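Local coordinates for protein 11R-lipoxygenase (Gersemia fruticosa, PDB 3VF1) that probably acts as a calcium-regulated, iron-dependent dioxygenase that inserts molecular oxygen into polyunsaturated fatty acids, at residues 660-663 against 664-668; 671-674 against 675-678. One frame throughout, in Å; residues are numbered along the deposited sequence.

How the interactions relate
Both interactions lie on helix 653-676 of the lipoxygenase domain, in series along the chain: interaction 1 occupies its middle and interaction 2 its carboxyl end, where the chain leaves the helix. Their centres are about 16 Å apart, and they adjoin along one helix, with no further touch between them. In each, one side of the helix packs on helix 491-514 and nearby loops, Phe662 and Leu666 doing so in residues 660-668, Ile673 and Arg676 in residues 671-678. A salt bridge to helix 491-514 belongs to each contact, so the two helices are joined at both levels. Both contacts lie away from the iron site and are structural packing.

Interaction 1: residues 660-663 against 664-668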
ATOM      1  N   ALA A 660      20.184   4.366 -10.514  1.00 28.44           N
ATOM      2  CA  ALA A 660      20.192   5.596 -11.299  1.00 28.95           C
ATOM      3  C   ALA A 660      19.452   5.396 -12.618  1.00 28.34           C
ATOM      4  O   ALA A 660      18.729   6.280 -13.075  1.00 28.58           O
ATOM      5  CB  ALA A 660      21.620   6.054 -11.551  1.00 24.67           C
ATOM      6  N   LYS A 661      19.642   4.231 -13.227  1.00 27.75           N
ATOM      7  CA  LYS A 661      18.945   3.880 -14.458  1.00 29.55           C
ATOM      8  C   LYS A 661      17.445   3.817 -14.187  1.00 33.78           C
ATOM      9  O   LYS A 661      16.627   4.217 -15.019  1.00 34.35           O
ATOM     10  CB  LYS A 661      19.449   2.532 -14.970  1.00 31.67           C
ATOM     11  CG  LYS A 661      18.676   1.959 -16.148  1.00 38.06           C
ATOM     12  CD  LYS A 661      19.061   0.504 -16.376  1.00 45.31           C
ATOM     13  CE  LYS A 661      18.178  -0.160 -17.418  1.00 55.29           C
ATOM     14  NZ  LYS A 661      18.375  -1.636 -17.434  1.00 45.25           N
ATOM     15  N   PHE A 662      17.103   3.308 -13.009  1.00 32.07           N
ATOM     16  CA  PHE A 662      15.724   3.242 -12.546  1.00 29.20           C
ATOM     17  C   PHE A 662      15.112   4.642 -12.514  1.00 29.93           C
ATOM     18  O   PHE A 662      14.058   4.882 -13.102  1.00 30.44           O
ATOM     19  CB  PHE A 662      15.700   2.605 -11.152  1.00 28.29           C
ATOM     20  CG  PHE A 662      14.325   2.306 -10.625  1.00 28.71           C
ATOM     21  CD1 PHE A 662      13.374   1.680 -11.415  1.00 29.32           C
ATOM     22  CD2 PHE A 662      13.998   2.623  -9.316  1.00 29.93           C
ATOM     23  CE1 PHE A 662      12.116   1.396 -10.909  1.00 28.29           C
ATOM     24  CE2 PHE A 662      12.745   2.339  -8.808  1.00 32.47           C
ATOM     25  CZ  PHE A 662      11.804   1.725  -9.604  1.00 28.11           C
ATOM     26  N   LYS A 663      15.790   5.567 -11.841  1.00 28.91           N
ATOM     27  CA  LYS A 663      15.312   6.942 -11.731  1.00 29.70           C
ATOM     28  C   LYS A 663      15.177   7.605 -13.099  1.00 28.53           C
ATOM     29  O   LYS A 663      14.305   8.447 -13.305  1.00 32.74           O
ATOM     30  CB  LYS A 663      16.253   7.766 -10.849  1.00 27.65           C
ATOM     31  CG  LYS A 663      16.337   7.276  -9.411  1.00 40.20           C
ATOM     32  CD  LYS A 663      17.178   8.202  -8.546  1.00 44.42           C
ATOM     33  CE  LYS A 663      16.520   9.561  -8.374  1.00 51.78           C
ATOM     34  NZ  LYS A 663      17.251  10.412  -7.395  1.00 63.83           N
ATOM     35  N   SER A 664      16.043   7.226 -14.033  1.00 27.43           N
ATOM     36  CA  SER A 664      16.007   7.794 -15.376  1.00 27.93           C
ATOM     37  C   SER A 664      14.796   7.271 -16.142  1.00 31.34           C
ATOM     38  O   SER A 664      14.167   8.005 -16.905  1.00 31.69           O
ATOM     39  CB  SER A 664      17.290   7.461 -16.137  1.00 31.53           C
ATOM     40  OG  SER A 664      17.276   8.033 -17.435  1.00 33.81           O
ATOM     41  N   ASN A 665      14.472   5.999 -15.937  1.00 28.35           N
ATOM     42  CA  ASN A 665      13.307   5.402 -16.574  1.00 32.11           C
ATOM     43  C   ASN A 665      12.014   5.972 -16.005  1.00 33.73           C
ATOM     44  O   ASN A 665      11.023   6.116 -16.719  1.00 30.59           O
ATOM     45  CB  ASN A 665      13.324   3.882 -16.411  1.00 31.70           C
ATOM     46  CG  ASN A 665      14.376   3.215 -17.272  1.00 31.09           C
ATOM     47  OD1 ASN A 665      14.837   3.785 -18.262  1.00 33.20           O
ATOM     48  ND2 ASN A 665      14.757   1.998 -16.905  1.00 29.98           N
ATOM     49  N   LEU A 666      12.031   6.295 -14.715  1.00 31.81           N
ATOM     50  CA  LEU A 666      10.881   6.904 -14.062  1.00 28.75           C
ATOM     51  C   LEU A 666      10.667   8.320 -14.579  1.00 27.58           C
ATOM     52  O   LEU A 666       9.536   8.738 -14.823  1.00 31.13           O
ATOM     53  CB  LEU A 666      11.076   6.930 -12.546  1.00 28.87           C
ATOM     54  CG  LEU A 666      11.101   5.567 -11.854  1.00 28.47           C
ATOM     55  CD1 LEU A 666      11.320   5.735 -10.357  1.00 27.77           C
ATOM     56  CD2 LEU A 666       9.819   4.799 -12.126  1.00 24.60           C
ATOM     57  N   ALA A 667      11.762   9.053 -14.747  1.00 29.05           N
ATOM     58  CA  ALA A 667      11.699  10.417 -15.251  1.00 29.38           C
ATOM     59  C   ALA A 667      11.062  10.446 -16.637  1.00 30.65           C
ATOM     60  O   ALA A 667      10.392  11.413 -17.000  1.00 32.81           O
ATOM     61  CB  ALA A 667      13.092  11.029 -15.293  1.00 30.27           C
ATOM     62  N   ASN A 668      11.271   9.382 -17.407  1.00 27.76           N
ATOM     63  CA  ASN A 668      10.701   9.289 -18.746  1.00 32.78           C
ATOM     64  C   ASN A 668       9.211   8.968 -18.694  1.00 33.01           C
ATOM     65  O   ASN A 668       8.437   9.436 -19.528  1.00 30.69           O
ATOM     66  CB  ASN A 668      11.442   8.237 -19.574  1.00 32.98           C
ATOM     67  CG  ASN A 668      12.884   8.629 -19.858  1.00 46.86           C
ATOM     68  OD1 ASN A 668      13.234   9.812 -19.842  1.00 45.41           O
ATOM     69  ND2 ASN A 668      13.728   7.635 -20.122  1.00 40.55           N
TER
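Residues 660-667 follow regular alpha-helical geometry, the amides of Ser664, Asn665, Leu666 and Ala667 donating to the carbonyls of Ala660, Lys661, Phe662 and Lys663, with Asn665 N 2.9 Å from Lys661 O. The two buried side chains, Phe662 and Leu666, sit one turn apart on the same side. Leu666 turns its CD1 methyl over a face of the phenyl ring, 4.1 Å from the centroid of the Phe662 ring and 15° off its normal, a CH-pi contact displaced somewhat toward the rim. The nearest ring atom is Phe662 CE2, 4.0 Å from Leu666 CD1. With CG opposite the backbone N (chi1 -172°), the phenyl group is directed to where this methyl can cover it. Leu666 has its CG beside the backbone N instead, 3.3 Å from Phe662 O, which packs the start of the branch against the preceding turn.

In the mainly helical lipoxygenase domain this is the inner side of helix 653-676, facing helix 491-514: Phe662 stacks on Phe506, and both Phe662 and Leu666 touch Val502. Tyr645, Leu642 and Pro689, all from loops, add to the apolar surroundings.

A second, more polar pair flanks this core. Lys661 runs out extended past Asn665, its CG 4.0 Å from Asn665 ND2, and carries NZ to a salt bridge with Asp509 of helix 491-514. The amide group also lies near the carbonyl of the turn before, Asn665 CG being 3.3 Å from Lys661 O, but ND2 is too poorly angled there for a hydrogen bond. An alanine in place of Asn665 would remove the amide beside the lysine stem and is likely to open a gap between that stem and Val502, leaving it held mainly by its salt bridge to Asp509.

Interaction 2: residues 671-674 against 675-678; sequences KQIT and ERNQ
Glu675, Thr674 and Ile673 bury the most surface in this contact, and each uses its side chain differently. The extended chain of Glu675 reaches back along the helix to Lys671, its CG 3.3 Å from Lys671 O. The lysine is extended as far as CE and then bends (chi4 -73°), which brings NZ to 3.5 Å from Glu675 OE2. This is a weak, long salt bridge at the surface, one turn apart, and the two side chains cross at a slant.

Thr674 has OG1 beside its backbone N (chi1 -68°), where the hydroxyl is hydrogen-bonded to the carbonyl of Thr670 in the turn before.

Ile673 points inward and runs alongside Arg676 and Asn677. Its CG2 methyl rests 3.6 Å from Asn677 ND2 and 3.7 Å from Arg676 NH2, giving the two polar groups an apolar flank. Arg676 approaches its neighbour side-on: NE and NH2, each 3.0 Å from Asn677 OD1, both donate to that oxygen from one face of the amide, and OD1 lies in the guanidinium plane. The double grip, with the NH1 salt bridge to Asp495 of helix 491-514, holds the guanidinium in its plane. Asn677 ND2 bonds in turn to Tyr684 O.

The backbone N of Asn677 still donates to Ile673 O, at 2.9 Å, before the chain turns into extended geometry at Gln678. The lysine-glutamate pair is the i to i+4 salt bridge familiar on exposed helix faces, whereas Arg676 and Asn677 join the carboxyl end of helix 653-676 to helix 491-514 and the loop around Tyr684 in the lipoxygenase domain.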
ATOM      1  N   LYS A 671       7.341  12.066 -17.821  1.00 30.54           N
ATOM      2  CA  LYS A 671       7.210  12.903 -19.006  1.00 30.71           C
ATOM      3  C   LYS A 671       6.066  12.437 -19.908  1.00 30.58           C
ATOM      4  O   LYS A 671       5.331  13.256 -20.454  1.00 32.56           O
ATOM      5  CB  LYS A 671       8.533  12.915 -19.776  1.00 36.13           C
ATOM      6  CG  LYS A 671       8.509  13.714 -21.065  1.00 40.63           C
ATOM      7  CD  LYS A 671       9.921  14.000 -21.556  1.00 49.58           C
ATOM      8  CE  LYS A 671       9.929  14.556 -22.972  1.00 58.58           C
ATOM      9  NZ  LYS A 671       9.608  13.512 -23.987  1.00 67.02           N
ATOM     10  N   GLN A 672       5.913  11.124 -20.055  1.00 29.65           N
ATOM     11  CA  GLN A 672       4.821  10.570 -20.855  1.00 32.38           C
ATOM     12  C   GLN A 672       3.470  10.941 -20.255  1.00 31.82           C
ATOM     13  O   GLN A 672       2.598  11.472 -20.943  1.00 30.77           O
ATOM     14  CB  GLN A 672       4.929   9.047 -20.939  1.00 31.90           C
ATOM     15  CG  GLN A 672       6.063   8.536 -21.807  1.00 42.39           C
ATOM     16  CD  GLN A 672       5.983   7.037 -22.032  1.00 50.79           C
ATOM     17  OE1 GLN A 672       4.927   6.507 -22.387  1.00 49.38           O
ATOM     18  NE2 GLN A 672       7.097   6.343 -21.819  1.00 45.03           N
ATOM     19  N   ILE A 673       3.306  10.652 -18.967  1.00 29.27           N
ATOM     20  CA  ILE A 673       2.054  10.914 -18.270  1.00 28.01           C
ATOM     21  C   ILE A 673       1.681  12.386 -18.367  1.00 30.19           C
ATOM     22  O   ILE A 673       0.513  12.729 -18.548  1.00 29.52           O
ATOM     23  CB  ILE A 673       2.152  10.518 -16.787  1.00 27.07           C
ATOM     24  CG1 ILE A 673       2.285   8.999 -16.659  1.00 29.92           C
ATOM     25  CG2 ILE A 673       0.932  11.012 -16.022  1.00 25.45           C
ATOM     26  CD1 ILE A 673       2.572   8.522 -15.249  1.00 29.23           C
ATOM     27  N   THR A 674       2.680  13.252 -18.247  1.00 30.41           N
ATOM     28  CA  THR A 674       2.457  14.690 -18.305  1.00 29.79           C
ATOM     29  C   THR A 674       1.953  15.111 -19.682  1.00 31.05           C
ATOM     30  O   THR A 674       1.031  15.917 -19.794  1.00 32.05           O
ATOM     31  CB  THR A 674       3.742  15.468 -17.980  1.00 30.64           C
ATOM     32  OG1 THR A 674       4.085  15.272 -16.603  1.00 30.94           O
ATOM     33  CG2 THR A 674       3.554  16.954 -18.240  1.00 27.47           C
ATOM     34  N   GLU A 675       2.561  14.562 -20.727  1.00 29.62           N
ATOM     35  CA  GLU A 675       2.177  14.902 -22.091  1.00 33.35           C
ATOM     36  C   GLU A 675       0.756  14.436 -22.403  1.00 34.24           C
ATOM     37  O   GLU A 675       0.009  15.126 -23.098  1.00 37.99           O
ATOM     38  CB  GLU A 675       3.171  14.309 -23.090  1.00 36.51           C
ATOM     39  CG  GLU A 675       4.525  15.005 -23.082  1.00 49.17           C
ATOM     40  CD  GLU A 675       5.525  14.358 -24.018  1.00 59.04           C
ATOM     41  OE1 GLU A 675       5.341  13.170 -24.362  1.00 61.44           O
ATOM     42  OE2 GLU A 675       6.494  15.040 -24.414  1.00 56.71           O
ATOM     43  N   ARG A 676       0.385  13.269 -21.889  1.00 30.34           N
ATOM     44  CA  ARG A 676      -0.966  12.754 -22.085  1.00 33.19           C
ATOM     45  C   ARG A 676      -1.979  13.603 -21.326  1.00 35.04           C
ATOM     46  O   ARG A 676      -3.061  13.896 -21.832  1.00 39.59           O
ATOM     47  CB  ARG A 676      -1.066  11.304 -21.611  1.00 28.84           C
ATOM     48  CG  ARG A 676      -2.468  10.725 -21.725  1.00 32.85           C
ATOM     49  CD  ARG A 676      -2.663   9.567 -20.778  1.00 32.45           C
ATOM     50  NE  ARG A 676      -2.568   9.982 -19.382  1.00 28.62           N
ATOM     51  CZ  ARG A 676      -2.371   9.146 -18.365  1.00 30.76           C
ATOM     52  NH1 ARG A 676      -2.244   7.843 -18.585  1.00 28.63           N
ATOM     53  NH2 ARG A 676      -2.296   9.613 -17.127  1.00 29.93           N
ATOM     54  N   ASN A 677      -1.619  13.993 -20.107  1.00 31.16           N
ATOM     55  CA  ASN A 677      -2.506  14.771 -19.251  1.00 29.65           C
ATOM     56  C   ASN A 677      -2.665  16.212 -19.721  1.00 31.85           C
ATOM     57  O   ASN A 677      -3.446  16.974 -19.151  1.00 31.27           O
ATOM     58  CB  ASN A 677      -1.984  14.766 -17.812  1.00 25.74           C
ATOM     59  CG  ASN A 677      -2.232  13.449 -17.103  1.00 25.43           C
ATOM     60  OD1 ASN A 677      -2.771  12.507 -17.684  1.00 27.02           O
ATOM     61  ND2 ASN A 677      -1.832  13.377 -15.839  1.00 26.97           N
ATOM     62  N   GLN A 678      -1.926  16.585 -20.759  1.00 33.55           N
ATOM     63  CA  GLN A 678      -1.936  17.960 -21.239  1.00 36.88           C
ATOM     64  C   GLN A 678      -3.322  18.380 -21.721  1.00 36.10           C
ATOM     65  O   GLN A 678      -3.902  17.749 -22.605  1.00 37.05           O
ATOM     66  CB  GLN A 678      -0.924  18.135 -22.373  1.00 42.91           C
ATOM     67  CG  GLN A 678      -0.697  19.584 -22.770  1.00 52.05           C
ATOM     68  CD  GLN A 678      -0.129  20.419 -21.636  1.00 54.80           C
ATOM     69  OE1 GLN A 678      -0.663  21.480 -21.305  1.00 53.54           O
ATOM     70  NE2 GLN A 678       0.961  19.946 -21.038  1.00 56.09           N
TER